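Local coordinates for protein vanadium-dependent bromoperoxidase (Corallina officinalis, PDB 1QHB) that catalyses the halogenation of organic substrates, using bromide and hydrogen peroxide, with vanadate as cofactor and calcium bound in each subunit, at residues Val243-Ile248 against Gly269-Gly274; Leu162-Leu167 against Ser439-Asp444; Val142-Ala147 against Phe557-Leu562; Lys497-Ala502 against Phe582-Pro587. All coordinates share one frame; numbering follows the deposited sequence.

Interaction 1: Val243-Ile248 against Gly269-Gly274; sequences VGSKQI and GEIAYG
Gly-244 comes close to Gly-269, with their CA atoms 4.1 Å apart. A side chain would not fit here, since a beta carbon on Gly-244 would run into the carbonyl oxygen of Glu-270. Hydrogen alone lets Gly-244 CA come to 3.2 Å from Glu-270 O in a CA-H...O contact. Ser-245 N then donates to that same oxygen (3.2 Å), approaching from above the carbonyl plane. A chi1 of 74° puts Ser-245 OG between the backbone N and the carbonyl carbon, where it receives an almost straight bond from Ala-272 N (2.9 Å, 172°) while giving its proton to Lys-246 O (2.8 Å). Serine suits this place because it is small and can accept and donate at once. The strand 270-273 is an outer strand, within this chain, of a three-stranded antiparallel sheet, flanked inside by strand 276-285, and the irregular run 243-248 lies along it, partly satisfying backbone groups there without forming a regular strand. At Lys-246 the carbonyl oxygen rests on the methyl of Ala-272, and the first bond of the lysine side chain leads away from 269-274. Gln-247, bent at chi2, folds its amide back so that NE2 bonds Ser-245 O at 2.8 Å and, weakly, Glu-270 O; its OE1 is held by Arg-283 of a second subunit. Ile-248 finally lays CD1 3.8 Å from Gly-274 O, and also packs on Tyr-313 of that second subunit.

Interaction 2: Leu162-Leu167 against Ser439-Asp444; sequences LYLMAL and SSILDD
Leu-442 sets its CD2 methyl over one face of the Tyr-163 ring, 4.1 Å from the centroid and 25° off the normal, a CH-pi contact displaced toward the hydroxyl-bearing rim, where CZ is 3.8 Å from that methyl. The remaining contacts are aliphatic. Ile-441 has the most surface buried here, and its two branches divide the work: CG2, anti to the backbone N, presses on Tyr-163 CB at 3.6 Å, while CD1 at the end of the other branch meets Leu-164 CD1 at 4.1 Å, the two side chains lying about at right angles. A beta-branched residue suits such a place because it fills two directions at once. Farther along, Leu-167 CD1 touches the CB of Asp-444 (3.9 Å), so the aspartate offers its methylene to the interface. No hydrogen bond joins the two segments, and the polar groups are satisfied elsewhere: the Tyr-163 hydroxyl bonds Phe-465 O, and Asp-444 OD2 makes a salt bridge to Arg-191. The segments 162-167 and 439-444 run roughly parallel, with axes 10.4 Å apart at closest and 29° between their directions, a spacing that large aliphatic side chains readily bridge. Around this pair, helix 407-422 brings Ile-414 against both Tyr-163 and Leu-442, helix 182-192 lies along Leu-164 and Leu-167, and helix 530-548 packs on Leu-162 and Met-165 of helix 153-167.

Interaction 3: Val142-Ala147 against Phe557-Leu562; sequences VAMPPA and FESLLL
Met-144 and Leu-562 bury the most surface here, with Glu-558 close behind. The methionine chain runs out extended to its sulfur and then turns at chi3 (62°), which brings the CE methyl down onto the helix, 3.6 Å from Glu-558 CB and 3.8 Å from Ser-559 OG. Methionine suits this place because its unbranched, flexible chain can bend to follow the helix surface. Leu-562, one turn after Glu-558, holds CG anti to its backbone N (chi1 177°) and spreads its two methyls between neighbours: CD2 lies 4.0 Å from Met-144 CG, while CD1 presses on Val-142 CG2 at 3.3 Å, tighter than usual for two methyls. Glu-558, doubled back at chi2, brings its carboxylate against the ring of Pro-145, with OE1 3.5 Å from CD, while OE2 is engaged in a salt bridge with Arg-213. The rigid proline thus packs beside a charged group without competing for its bonds. With an alanine here instead of Glu-558, Arg-213 would probably lose its carboxylate partner and a gap would open beside Pro-145. Tyr-481 touches both Met-144 and Glu-558, and its hydroxyl bonds Pro-145 O. Beside the Met-144 methyl, the Ser-559 hydroxyl bonds both Asp-555 O and the backbone N of Ser-483, a residue assigned to the vanadate site. The loop 142-147 packs on this stretch of helix 553-574, whose Ser-559 is in the second shell of the vanadate site of this haloperoxidase and probably helps to place the Ser-483 loop.

Interaction 4: Lys497-Ala502 against Phe582-Pro587; sequences KAFFDA and FFFNLP
Ala-498, in the last turn of helix 484-499, comes to 4.5 Å from Leu-586, CA to CA, so that a helix end lies directly on the strand 585-587. A water between the backbones sits 2.9 Å from Lys-497 O and 2.7 Å from Asn-585 O. The short distance between the Ala-498 and Leu-586 backbones suits a small residue, and the Ala-498 methyl fits between Leu-586 CB and Phe-584 CD1, 3.9 Å from the latter. The Phe-584 ring turns its edge to Ala-498 O and meets the Phe-499 ring obliquely, with planes at 47° and CE1 3.5 Å from Phe-499 CD2. A serine in place of Phe-584 would probably leave Phe-499 without this aromatic neighbour and open a gap beside the Ala-498 methyl. Lys-497, kinked at chi3, curls its ammonium to Pro-587 O (3.0 Å), nearly along the C=O axis, and NZ also bonds Asn-535. Pro-587 CG meanwhile touches Ala-502 CB, and Asp-501 reaches Arg-44 of another subunit in a salt bridge. Strand 585-587 pairs antiparallel with strand 593-595, and helix 530-548 packs on Lys-497 and Ala-502.

Overall arrangement
Interaction 3 lies nearest the middle of the chain, about 12 Å from its centre, and is the one beside the vanadate site. Interactions 2 and 4 are buried but peripheral, on opposite sides of that centre with their own centres about 42 Å apart. Interaction 1, farthest out and partly buried, is mostly polar, its hydrogen bonds joining backbone with backbone and with serine and glutamine side chains along an outer strand near a subunit boundary. Interaction 2 is almost wholly apolar, helix on helix, whereas interaction 4 mixes aromatic packing with a lysine and a water. Interactions 3 and 4 are linked: strand 585-587 follows helix 553-574 in sequence, and helix 484-499, which ends in interaction 4, packs on Ser-559 of interaction 3.

Interaction 1: Val243-Ile248 against Gly269-Gly274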
loop_
_atom_site.group_PDB
_atom_site.type_symbol
_atom_site.label_atom_id
_atom_site.label_comp_id
_atom_site.label_asym_id
_atom_site.label_seq_id
_atom_site.Cartn_x
_atom_site.Cartn_y
_atom_site.Cartn_z
ATOM N N VAL A 243 -12.175 -35.333 -46.107
ATOM C CA VAL A 243 -13.078 -36.402 -45.733
ATOM C C VAL A 243 -14.236 -35.866 -44.889
ATOM O O VAL A 243 -14.154 -34.799 -44.253
ATOM C CB VAL A 243 -12.409 -37.504 -44.894
ATOM C CG1 VAL A 243 -11.142 -37.981 -45.576
ATOM C CG2 VAL A 243 -12.070 -36.975 -43.494
ATOM N N GLY A 244 -15.223 -36.746 -44.799
ATOM C CA GLY A 244 -16.332 -36.565 -43.890
ATOM C C GLY A 244 -16.020 -37.318 -42.577
ATOM O O GLY A 244 -14.918 -37.805 -42.320
ATOM N N SER A 245 -17.087 -37.381 -41.766
ATOM C CA SER A 245 -17.012 -38.004 -40.467
ATOM C C SER A 245 -18.042 -39.103 -40.449
ATOM O O SER A 245 -18.931 -39.231 -41.278
ATOM C CB SER A 245 -17.439 -36.988 -39.401
ATOM O OG SER A 245 -18.838 -36.788 -39.420
ATOM N N LYS A 246 -17.991 -39.800 -39.322
ATOM C CA LYS A 246 -18.954 -40.819 -38.903
ATOM C C LYS A 246 -20.324 -40.139 -38.810
ATOM O O LYS A 246 -20.365 -38.947 -38.448
ATOM C CB LYS A 246 -18.562 -41.309 -37.505
ATOM C CG LYS A 246 -18.783 -42.768 -37.191
ATOM C CD LYS A 246 -19.018 -42.975 -35.696
ATOM C CE LYS A 246 -18.702 -44.404 -35.300
ATOM N NZ LYS A 246 -19.013 -44.698 -33.875
ATOM N N GLN A 247 -21.424 -40.851 -39.071
ATOM C CA GLN A 247 -22.712 -40.174 -39.117
ATOM C C GLN A 247 -23.607 -40.680 -37.986
ATOM O O GLN A 247 -23.349 -41.731 -37.424
ATOM C CB GLN A 247 -23.387 -40.383 -40.476
ATOM C CG GLN A 247 -22.533 -39.918 -41.668
ATOM C CD GLN A 247 -22.444 -38.423 -41.841
ATOM O OE1 GLN A 247 -23.457 -37.732 -41.728
ATOM N NE2 GLN A 247 -21.260 -37.876 -42.146
ATOM N N ILE A 248 -24.624 -39.919 -37.661
ATOM C CA ILE A 248 -25.591 -40.177 -36.621
ATOM C C ILE A 248 -26.262 -41.506 -36.945
ATOM O O ILE A 248 -26.684 -41.720 -38.087
ATOM C CB ILE A 248 -26.687 -39.077 -36.608
ATOM C CG1 ILE A 248 -26.167 -37.669 -36.316
ATOM C CG2 ILE A 248 -27.789 -39.392 -35.613
ATOM C CD1 ILE A 248 -25.344 -37.541 -35.058
ATOM N N GLY A 269 -17.417 -36.799 -48.198
ATOM C CA GLY A 269 -17.106 -35.454 -47.805
ATOM C C GLY A 269 -18.216 -34.806 -47.004
ATOM O O GLY A 269 -18.302 -33.575 -47.022
ATOM N N GLU A 270 -18.953 -35.642 -46.288
ATOM C CA GLU A 270 -20.028 -35.083 -45.473
ATOM C C GLU A 270 -19.645 -35.080 -43.984
ATOM O O GLU A 270 -19.521 -36.203 -43.438
ATOM C CB GLU A 270 -21.294 -35.887 -45.635
ATOM C CG GLU A 270 -21.900 -35.804 -47.037
ATOM C CD GLU A 270 -22.255 -34.408 -47.518
ATOM O OE1 GLU A 270 -22.573 -33.526 -46.688
ATOM O OE2 GLU A 270 -22.228 -34.082 -48.726
ATOM N N ILE A 271 -19.423 -33.927 -43.323
ATOM C CA ILE A 271 -19.122 -33.843 -41.909
ATOM C C ILE A 271 -20.439 -33.790 -41.133
ATOM O O ILE A 271 -21.247 -32.877 -41.436
ATOM C CB ILE A 271 -18.317 -32.580 -41.466
ATOM C CG1 ILE A 271 -17.062 -32.499 -42.357
ATOM C CG2 ILE A 271 -17.982 -32.530 -39.991
ATOM C CD1 ILE A 271 -16.443 -31.114 -42.206
ATOM N N ALA A 272 -20.625 -34.648 -40.127
ATOM C CA ALA A 272 -21.826 -34.553 -39.294
ATOM C C ALA A 272 -21.695 -33.326 -38.392
ATOM O O ALA A 272 -20.796 -33.266 -37.573
ATOM C CB ALA A 272 -22.013 -35.756 -38.386
ATOM N N TYR A 273 -22.564 -32.342 -38.495
ATOM C CA TYR A 273 -22.505 -31.083 -37.732
ATOM C C TYR A 273 -23.754 -31.051 -36.872
ATOM O O TYR A 273 -24.780 -30.562 -37.380
ATOM C CB TYR A 273 -22.523 -29.956 -38.750
ATOM C CG TYR A 273 -22.398 -28.514 -38.290
ATOM C CD1 TYR A 273 -21.831 -28.183 -37.049
ATOM C CD2 TYR A 273 -22.873 -27.492 -39.085
ATOM C CE1 TYR A 273 -21.723 -26.872 -36.678
ATOM C CE2 TYR A 273 -22.764 -26.172 -38.709
ATOM C CZ TYR A 273 -22.182 -25.871 -37.489
ATOM O OH TYR A 273 -22.087 -24.562 -37.044
ATOM N N GLY A 274 -23.702 -31.569 -35.627
ATOM C CA GLY A 274 -24.927 -31.737 -34.902
ATOM C C GLY A 274 -25.745 -32.799 -35.664
ATOM O O GLY A 274 -25.220 -33.860 -36.080
#

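Interaction 2: Leu162-Leu167 against Ser439-Asp444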
loop_
_atom_site.group_PDB
_atom_site.type_symbol
_atom_site.label_atom_id
_atom_site.label_comp_id
_atom_site.label_asym_id
_atom_site.label_seq_id
_atom_site.Cartn_x
_atom_site.Cartn_y
_atom_site.Cartn_z
ATOM N N LEU A 162 6.223 -18.334 -56.094
ATOM C CA LEU A 162 4.868 -17.809 -56.317
ATOM C C LEU A 162 4.517 -17.726 -57.784
ATOM O O LEU A 162 3.310 -17.857 -58.122
ATOM C CB LEU A 162 4.705 -16.382 -55.752
ATOM C CG LEU A 162 4.856 -16.200 -54.251
ATOM C CD1 LEU A 162 4.702 -14.752 -53.817
ATOM C CD2 LEU A 162 3.871 -17.083 -53.515
ATOM N N TYR A 163 5.482 -17.378 -58.642
ATOM C CA TYR A 163 5.168 -17.326 -60.094
ATOM C C TYR A 163 4.876 -18.737 -60.601
ATOM O O TYR A 163 3.946 -18.982 -61.381
ATOM C CB TYR A 163 6.361 -16.782 -60.879
ATOM C CG TYR A 163 6.402 -15.265 -61.028
ATOM C CD1 TYR A 163 5.523 -14.599 -61.855
ATOM C CD2 TYR A 163 7.401 -14.540 -60.428
ATOM C CE1 TYR A 163 5.552 -13.229 -62.025
ATOM C CE2 TYR A 163 7.475 -13.169 -60.586
ATOM C CZ TYR A 163 6.543 -12.535 -61.367
ATOM O OH TYR A 163 6.632 -11.169 -61.487
ATOM N N LEU A 164 5.580 -19.740 -60.143
ATOM C CA LEU A 164 5.350 -21.127 -60.561
ATOM C C LEU A 164 4.034 -21.656 -60.023
ATOM O O LEU A 164 3.348 -22.413 -60.733
ATOM C CB LEU A 164 6.507 -22.041 -60.165
ATOM C CG LEU A 164 7.774 -21.697 -60.967
ATOM C CD1 LEU A 164 8.988 -22.183 -60.225
ATOM C CD2 LEU A 164 7.697 -22.342 -62.372
ATOM N N MET A 165 3.615 -21.184 -58.831
ATOM C CA MET A 165 2.332 -21.614 -58.314
ATOM C C MET A 165 1.247 -21.002 -59.195
ATOM O O MET A 165 0.258 -21.653 -59.409
ATOM C CB MET A 165 2.064 -21.143 -56.904
ATOM C CG MET A 165 2.872 -21.908 -55.866
ATOM S SD MET A 165 2.696 -21.005 -54.309
ATOM C CE MET A 165 3.231 -22.301 -53.183
ATOM N N ALA A 166 1.448 -19.755 -59.615
ATOM C CA ALA A 166 0.454 -19.119 -60.486
ATOM C C ALA A 166 0.402 -19.827 -61.840
ATOM O O ALA A 166 -0.697 -19.994 -62.377
ATOM C CB ALA A 166 0.856 -17.680 -60.658
ATOM N N LEU A 167 1.528 -20.271 -62.415
ATOM C CA LEU A 167 1.438 -20.954 -63.715
ATOM C C LEU A 167 0.892 -22.352 -63.543
ATOM O O LEU A 167 0.252 -22.894 -64.452
ATOM C CB LEU A 167 2.822 -21.005 -64.371
ATOM C CG LEU A 167 3.489 -19.686 -64.734
ATOM C CD1 LEU A 167 4.973 -19.881 -65.019
ATOM C CD2 LEU A 167 2.802 -19.054 -65.944
ATOM N N SER A 439 14.693 -14.902 -64.904
ATOM C CA SER A 439 14.496 -14.768 -66.338
ATOM C C SER A 439 13.743 -15.877 -67.025
ATOM O O SER A 439 12.788 -15.487 -67.689
ATOM C CB SER A 439 15.834 -14.566 -67.067
ATOM O OG SER A 439 16.483 -15.823 -67.134
ATOM N N SER A 440 14.055 -17.158 -66.943
ATOM C CA SER A 440 13.256 -18.140 -67.678
ATOM C C SER A 440 11.833 -18.219 -67.161
ATOM O O SER A 440 10.893 -18.262 -67.967
ATOM C CB SER A 440 13.907 -19.512 -67.615
ATOM O OG SER A 440 14.551 -19.692 -66.383
ATOM N N ILE A 441 11.636 -18.138 -65.824
ATOM C CA ILE A 441 10.263 -18.086 -65.329
ATOM C C ILE A 441 9.498 -16.915 -65.907
ATOM O O ILE A 441 8.338 -17.070 -66.262
ATOM C CB ILE A 441 10.280 -18.008 -63.803
ATOM C CG1 ILE A 441 10.843 -19.321 -63.248
ATOM C CG2 ILE A 441 8.885 -17.771 -63.250
ATOM C CD1 ILE A 441 11.217 -19.162 -61.773
ATOM N N LEU A 442 10.082 -15.714 -66.036
ATOM C CA LEU A 442 9.338 -14.554 -66.495
ATOM C C LEU A 442 8.903 -14.618 -67.950
ATOM O O LEU A 442 7.920 -13.934 -68.317
ATOM C CB LEU A 442 10.193 -13.284 -66.289
ATOM C CG LEU A 442 10.502 -12.893 -64.842
ATOM C CD1 LEU A 442 11.327 -11.598 -64.837
ATOM C CD2 LEU A 442 9.209 -12.725 -64.040
ATOM N N ASP A 443 9.620 -15.391 -68.749
ATOM C CA ASP A 443 9.311 -15.624 -70.160
ATOM C C ASP A 443 8.007 -16.434 -70.261
ATOM O O ASP A 443 7.081 -16.051 -71.000
ATOM C CB ASP A 443 10.396 -16.440 -70.882
ATOM C CG ASP A 443 11.690 -15.675 -71.039
ATOM O OD1 ASP A 443 11.646 -14.478 -71.400
ATOM O OD2 ASP A 443 12.777 -16.248 -70.797
ATOM N N ASP A 444 7.908 -17.476 -69.452
ATOM C CA ASP A 444 6.661 -18.242 -69.417
ATOM C C ASP A 444 5.466 -17.440 -68.967
ATOM O O ASP A 444 4.346 -17.604 -69.487
ATOM C CB ASP A 444 6.824 -19.421 -68.422
ATOM C CG ASP A 444 7.806 -20.419 -69.025
ATOM O OD1 ASP A 444 8.051 -20.395 -70.254
ATOM O OD2 ASP A 444 8.353 -21.231 -68.285
#

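Interaction 3: Val142-Ala147 against Phe557-Leu562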
loop_
_atom_site.group_PDB
_atom_site.type_symbol
_atom_site.label_atom_id
_atom_site.label_comp_id
_atom_site.label_asym_id
_atom_site.label_seq_id
_atom_site.Cartn_x
_atom_site.Cartn_y
_atom_site.Cartn_z
ATOM N N VAL A 142 4.648 -9.545 -28.167
ATOM C CA VAL A 142 5.307 -10.619 -28.921
ATOM C C VAL A 142 5.832 -10.024 -30.224
ATOM O O VAL A 142 5.558 -8.848 -30.493
ATOM C CB VAL A 142 4.379 -11.817 -29.173
ATOM C CG1 VAL A 142 4.032 -12.563 -27.876
ATOM C CG2 VAL A 142 3.114 -11.361 -29.862
ATOM N N ALA A 143 6.685 -10.780 -30.927
ATOM C CA ALA A 143 7.324 -10.260 -32.124
ATOM C C ALA A 143 7.497 -11.262 -33.253
ATOM O O ALA A 143 7.642 -12.473 -33.045
ATOM C CB ALA A 143 8.776 -9.902 -31.694
ATOM N N MET A 144 7.610 -10.760 -34.453
ATOM C CA MET A 144 7.969 -11.574 -35.631
ATOM C C MET A 144 9.324 -11.017 -36.079
ATOM O O MET A 144 9.602 -9.830 -35.881
ATOM C CB MET A 144 6.934 -11.451 -36.728
ATOM C CG MET A 144 5.615 -12.159 -36.455
ATOM S SD MET A 144 4.384 -11.829 -37.748
ATOM C CE MET A 144 5.196 -12.523 -39.184
ATOM N N PRO A 145 10.246 -11.815 -36.526
ATOM C CA PRO A 145 11.552 -11.325 -36.948
ATOM C C PRO A 145 11.448 -10.513 -38.233
ATOM O O PRO A 145 10.448 -10.519 -38.945
ATOM C CB PRO A 145 12.347 -12.608 -37.150
ATOM C CG PRO A 145 11.334 -13.674 -37.472
ATOM C CD PRO A 145 10.070 -13.289 -36.716
ATOM N N PRO A 146 12.484 -9.743 -38.556
ATOM C CA PRO A 146 12.531 -8.952 -39.765
ATOM C C PRO A 146 12.177 -9.775 -41.003
ATOM O O PRO A 146 12.709 -10.869 -41.154
ATOM C CB PRO A 146 13.984 -8.515 -39.882
ATOM C CG PRO A 146 14.621 -8.704 -38.526
ATOM C CD PRO A 146 13.760 -9.665 -37.761
ATOM N N ALA A 147 11.385 -9.212 -41.924
ATOM C CA ALA A 147 11.113 -9.887 -43.196
ATOM C C ALA A 147 12.275 -9.833 -44.173
ATOM O O ALA A 147 13.151 -8.998 -44.078
ATOM C CB ALA A 147 9.901 -9.240 -43.866
ATOM N N PHE A 557 5.097 -19.006 -42.498
ATOM C CA PHE A 557 5.840 -19.731 -41.443
ATOM C C PHE A 557 5.999 -18.875 -40.190
ATOM O O PHE A 557 5.714 -19.294 -39.080
ATOM C CB PHE A 557 7.154 -20.280 -41.951
ATOM C CG PHE A 557 7.935 -21.028 -40.887
ATOM C CD1 PHE A 557 7.554 -22.286 -40.515
ATOM C CD2 PHE A 557 9.047 -20.457 -40.304
ATOM C CE1 PHE A 557 8.269 -22.979 -39.557
ATOM C CE2 PHE A 557 9.758 -21.148 -39.338
ATOM C CZ PHE A 557 9.369 -22.431 -38.949
ATOM N N GLU A 558 6.418 -17.619 -40.327
ATOM C CA GLU A 558 6.571 -16.798 -39.114
ATOM C C GLU A 558 5.259 -16.550 -38.385
ATOM O O GLU A 558 5.296 -16.432 -37.144
ATOM C CB GLU A 558 7.278 -15.478 -39.444
ATOM C CG GLU A 558 8.698 -15.703 -39.967
ATOM C CD GLU A 558 9.606 -16.408 -38.960
ATOM O OE1 GLU A 558 9.297 -16.540 -37.767
ATOM O OE2 GLU A 558 10.705 -16.857 -39.346
ATOM N N SER A 559 4.141 -16.428 -39.088
ATOM C CA SER A 559 2.860 -16.179 -38.466
ATOM C C SER A 559 2.365 -17.449 -37.754
ATOM O O SER A 559 1.667 -17.358 -36.751
ATOM C CB SER A 559 1.828 -15.758 -39.484
ATOM O OG SER A 559 2.086 -14.566 -40.160
ATOM N N LEU A 560 2.673 -18.630 -38.294
ATOM C CA LEU A 560 2.287 -19.863 -37.612
ATOM C C LEU A 560 2.985 -19.874 -36.236
ATOM O O LEU A 560 2.290 -20.140 -35.262
ATOM C CB LEU A 560 2.709 -21.101 -38.442
ATOM C CG LEU A 560 1.810 -21.261 -39.698
ATOM C CD1 LEU A 560 2.467 -22.169 -40.718
ATOM C CD2 LEU A 560 0.479 -21.818 -39.249
ATOM N N LEU A 561 4.282 -19.568 -36.171
ATOM C CA LEU A 561 4.916 -19.566 -34.858
ATOM C C LEU A 561 4.308 -18.529 -33.903
ATOM O O LEU A 561 4.171 -18.828 -32.715
ATOM C CB LEU A 561 6.427 -19.269 -34.966
ATOM C CG LEU A 561 7.210 -20.225 -35.862
ATOM C CD1 LEU A 561 8.717 -19.907 -35.745
ATOM C CD2 LEU A 561 6.958 -21.658 -35.496
ATOM N N LEU A 562 3.915 -17.370 -34.422
ATOM C CA LEU A 562 3.343 -16.336 -33.556
ATOM C C LEU A 562 2.009 -16.773 -32.983
ATOM O O LEU A 562 1.778 -16.542 -31.759
ATOM C CB LEU A 562 3.188 -15.012 -34.303
ATOM C CG LEU A 562 2.551 -13.815 -33.614
ATOM C CD1 LEU A 562 3.533 -13.278 -32.571
ATOM C CD2 LEU A 562 2.147 -12.667 -34.536
#

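Interaction 4: Lys497-Ala502 against Phe582-Pro587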
loop_
_atom_site.group_PDB
_atom_site.type_symbol
_atom_site.label_atom_id
_atom_site.label_comp_id
_atom_site.label_asym_id
_atom_site.label_seq_id
_atom_site.Cartn_x
_atom_site.Cartn_y
_atom_site.Cartn_z
ATOM N N LYS A 497 -4.301 -29.568 -30.826
ATOM C CA LYS A 497 -3.324 -30.627 -30.484
ATOM C C LYS A 497 -3.206 -30.720 -28.958
ATOM O O LYS A 497 -2.922 -31.793 -28.497
ATOM C CB LYS A 497 -1.963 -30.392 -31.084
ATOM C CG LYS A 497 -1.817 -30.383 -32.599
ATOM C CD LYS A 497 -0.389 -30.212 -33.029
ATOM C CE LYS A 497 0.123 -28.838 -32.677
ATOM N NZ LYS A 497 1.418 -28.448 -33.306
ATOM N N ALA A 498 -3.434 -29.709 -28.139
ATOM C CA ALA A 498 -3.420 -29.774 -26.709
ATOM C C ALA A 498 -4.651 -30.553 -26.223
ATOM O O ALA A 498 -4.554 -31.286 -25.237
ATOM C CB ALA A 498 -3.513 -28.382 -26.054
ATOM N N PHE A 499 -5.803 -30.295 -26.831
ATOM C CA PHE A 499 -7.020 -30.853 -26.270
ATOM C C PHE A 499 -7.277 -32.304 -26.637
ATOM O O PHE A 499 -7.966 -33.009 -25.882
ATOM C CB PHE A 499 -8.177 -29.977 -26.795
ATOM C CG PHE A 499 -9.216 -29.795 -25.736
ATOM C CD1 PHE A 499 -10.125 -30.793 -25.467
ATOM C CD2 PHE A 499 -9.247 -28.638 -25.010
ATOM C CE1 PHE A 499 -11.081 -30.609 -24.478
ATOM C CE2 PHE A 499 -10.158 -28.456 -23.998
ATOM C CZ PHE A 499 -11.081 -29.442 -23.746
ATOM N N PHE A 500 -6.830 -32.709 -27.807
ATOM C CA PHE A 500 -7.083 -34.067 -28.307
ATOM C C PHE A 500 -5.837 -34.925 -28.095
ATOM O O PHE A 500 -4.784 -34.354 -27.748
ATOM C CB PHE A 500 -7.449 -34.163 -29.801
ATOM C CG PHE A 500 -8.886 -33.816 -30.064
ATOM C CD1 PHE A 500 -9.899 -34.749 -30.017
ATOM C CD2 PHE A 500 -9.216 -32.494 -30.374
ATOM C CE1 PHE A 500 -11.212 -34.377 -30.240
ATOM C CE2 PHE A 500 -10.527 -32.127 -30.570
ATOM C CZ PHE A 500 -11.545 -33.067 -30.528
ATOM N N ASP A 501 -5.947 -36.239 -28.189
ATOM C CA ASP A 501 -4.761 -37.111 -28.021
ATOM C C ASP A 501 -4.047 -36.973 -29.351
ATOM O O ASP A 501 -4.416 -37.713 -30.330
ATOM C CB ASP A 501 -5.209 -38.554 -27.773
ATOM C CG ASP A 501 -4.107 -39.518 -27.447
ATOM O OD1 ASP A 501 -2.917 -39.162 -27.489
ATOM O OD2 ASP A 501 -4.366 -40.696 -27.115
ATOM N N ALA A 502 -3.170 -36.015 -29.526
ATOM C CA ALA A 502 -2.582 -35.687 -30.817
ATOM C C ALA A 502 -1.793 -36.762 -31.522
ATOM O O ALA A 502 -1.648 -36.695 -32.770
ATOM C CB ALA A 502 -1.714 -34.447 -30.623
ATOM N N PHE A 582 -4.632 -31.401 -13.437
ATOM C CA PHE A 582 -4.476 -31.863 -14.818
ATOM C C PHE A 582 -3.552 -30.914 -15.571
ATOM O O PHE A 582 -3.058 -29.916 -15.072
ATOM C CB PHE A 582 -5.833 -31.884 -15.510
ATOM C CG PHE A 582 -6.325 -30.536 -15.993
ATOM C CD1 PHE A 582 -6.977 -29.684 -15.109
ATOM C CD2 PHE A 582 -6.126 -30.137 -17.312
ATOM C CE1 PHE A 582 -7.436 -28.445 -15.550
ATOM C CE2 PHE A 582 -6.584 -28.902 -17.738
ATOM C CZ PHE A 582 -7.254 -28.042 -16.869
ATOM N N PHE A 583 -3.328 -31.272 -16.831
ATOM C CA PHE A 583 -2.508 -30.372 -17.665
ATOM C C PHE A 583 -2.761 -30.770 -19.105
ATOM O O PHE A 583 -3.238 -31.856 -19.413
ATOM C CB PHE A 583 -1.046 -30.425 -17.282
ATOM C CG PHE A 583 -0.435 -31.771 -17.518
ATOM C CD1 PHE A 583 -0.493 -32.746 -16.535
ATOM C CD2 PHE A 583 0.159 -32.064 -18.734
ATOM C CE1 PHE A 583 0.056 -33.991 -16.752
ATOM C CE2 PHE A 583 0.721 -33.317 -18.979
ATOM C CZ PHE A 583 0.680 -34.263 -17.971
ATOM N N PHE A 584 -2.450 -29.834 -19.968
ATOM C CA PHE A 584 -2.533 -30.068 -21.407
ATOM C C PHE A 584 -1.109 -30.455 -21.822
ATOM O O PHE A 584 -0.110 -29.838 -21.482
ATOM C CB PHE A 584 -2.943 -28.811 -22.145
ATOM C CG PHE A 584 -4.359 -28.360 -21.968
ATOM C CD1 PHE A 584 -5.350 -29.033 -22.684
ATOM C CD2 PHE A 584 -4.695 -27.308 -21.137
ATOM C CE1 PHE A 584 -6.678 -28.630 -22.599
ATOM C CE2 PHE A 584 -6.044 -26.944 -21.027
ATOM C CZ PHE A 584 -7.001 -27.597 -21.767
ATOM N N ASN A 585 -1.051 -31.546 -22.554
ATOM C CA ASN A 585 0.165 -32.049 -23.170
ATOM C C ASN A 585 0.213 -31.436 -24.575
ATOM O O ASN A 585 -0.694 -31.792 -25.320
ATOM C CB ASN A 585 0.191 -33.572 -23.235
ATOM C CG ASN A 585 1.469 -34.053 -23.904
ATOM O OD1 ASN A 585 2.389 -34.509 -23.236
ATOM N ND2 ASN A 585 1.507 -33.929 -25.222
ATOM N N LEU A 586 1.151 -30.547 -24.901
ATOM C CA LEU A 586 1.099 -29.939 -26.237
ATOM C C LEU A 586 2.355 -30.075 -27.070
ATOM O O LEU A 586 3.423 -29.513 -26.782
ATOM C CB LEU A 586 0.727 -28.458 -26.093
ATOM C CG LEU A 586 1.002 -27.491 -27.258
ATOM C CD1 LEU A 586 0.191 -27.891 -28.473
ATOM C CD2 LEU A 586 0.679 -26.083 -26.825
ATOM N N PRO A 587 2.245 -30.794 -28.176
ATOM C CA PRO A 587 3.368 -30.989 -29.088
ATOM C C PRO A 587 3.531 -29.712 -29.885
ATOM O O PRO A 587 2.676 -29.438 -30.742
ATOM C CB PRO A 587 2.970 -32.157 -29.969
ATOM C CG PRO A 587 1.550 -32.465 -29.718
ATOM C CD PRO A 587 1.075 -31.620 -28.564
HETATM O O HOH W 1 -2.253 -33.739 -26.461
#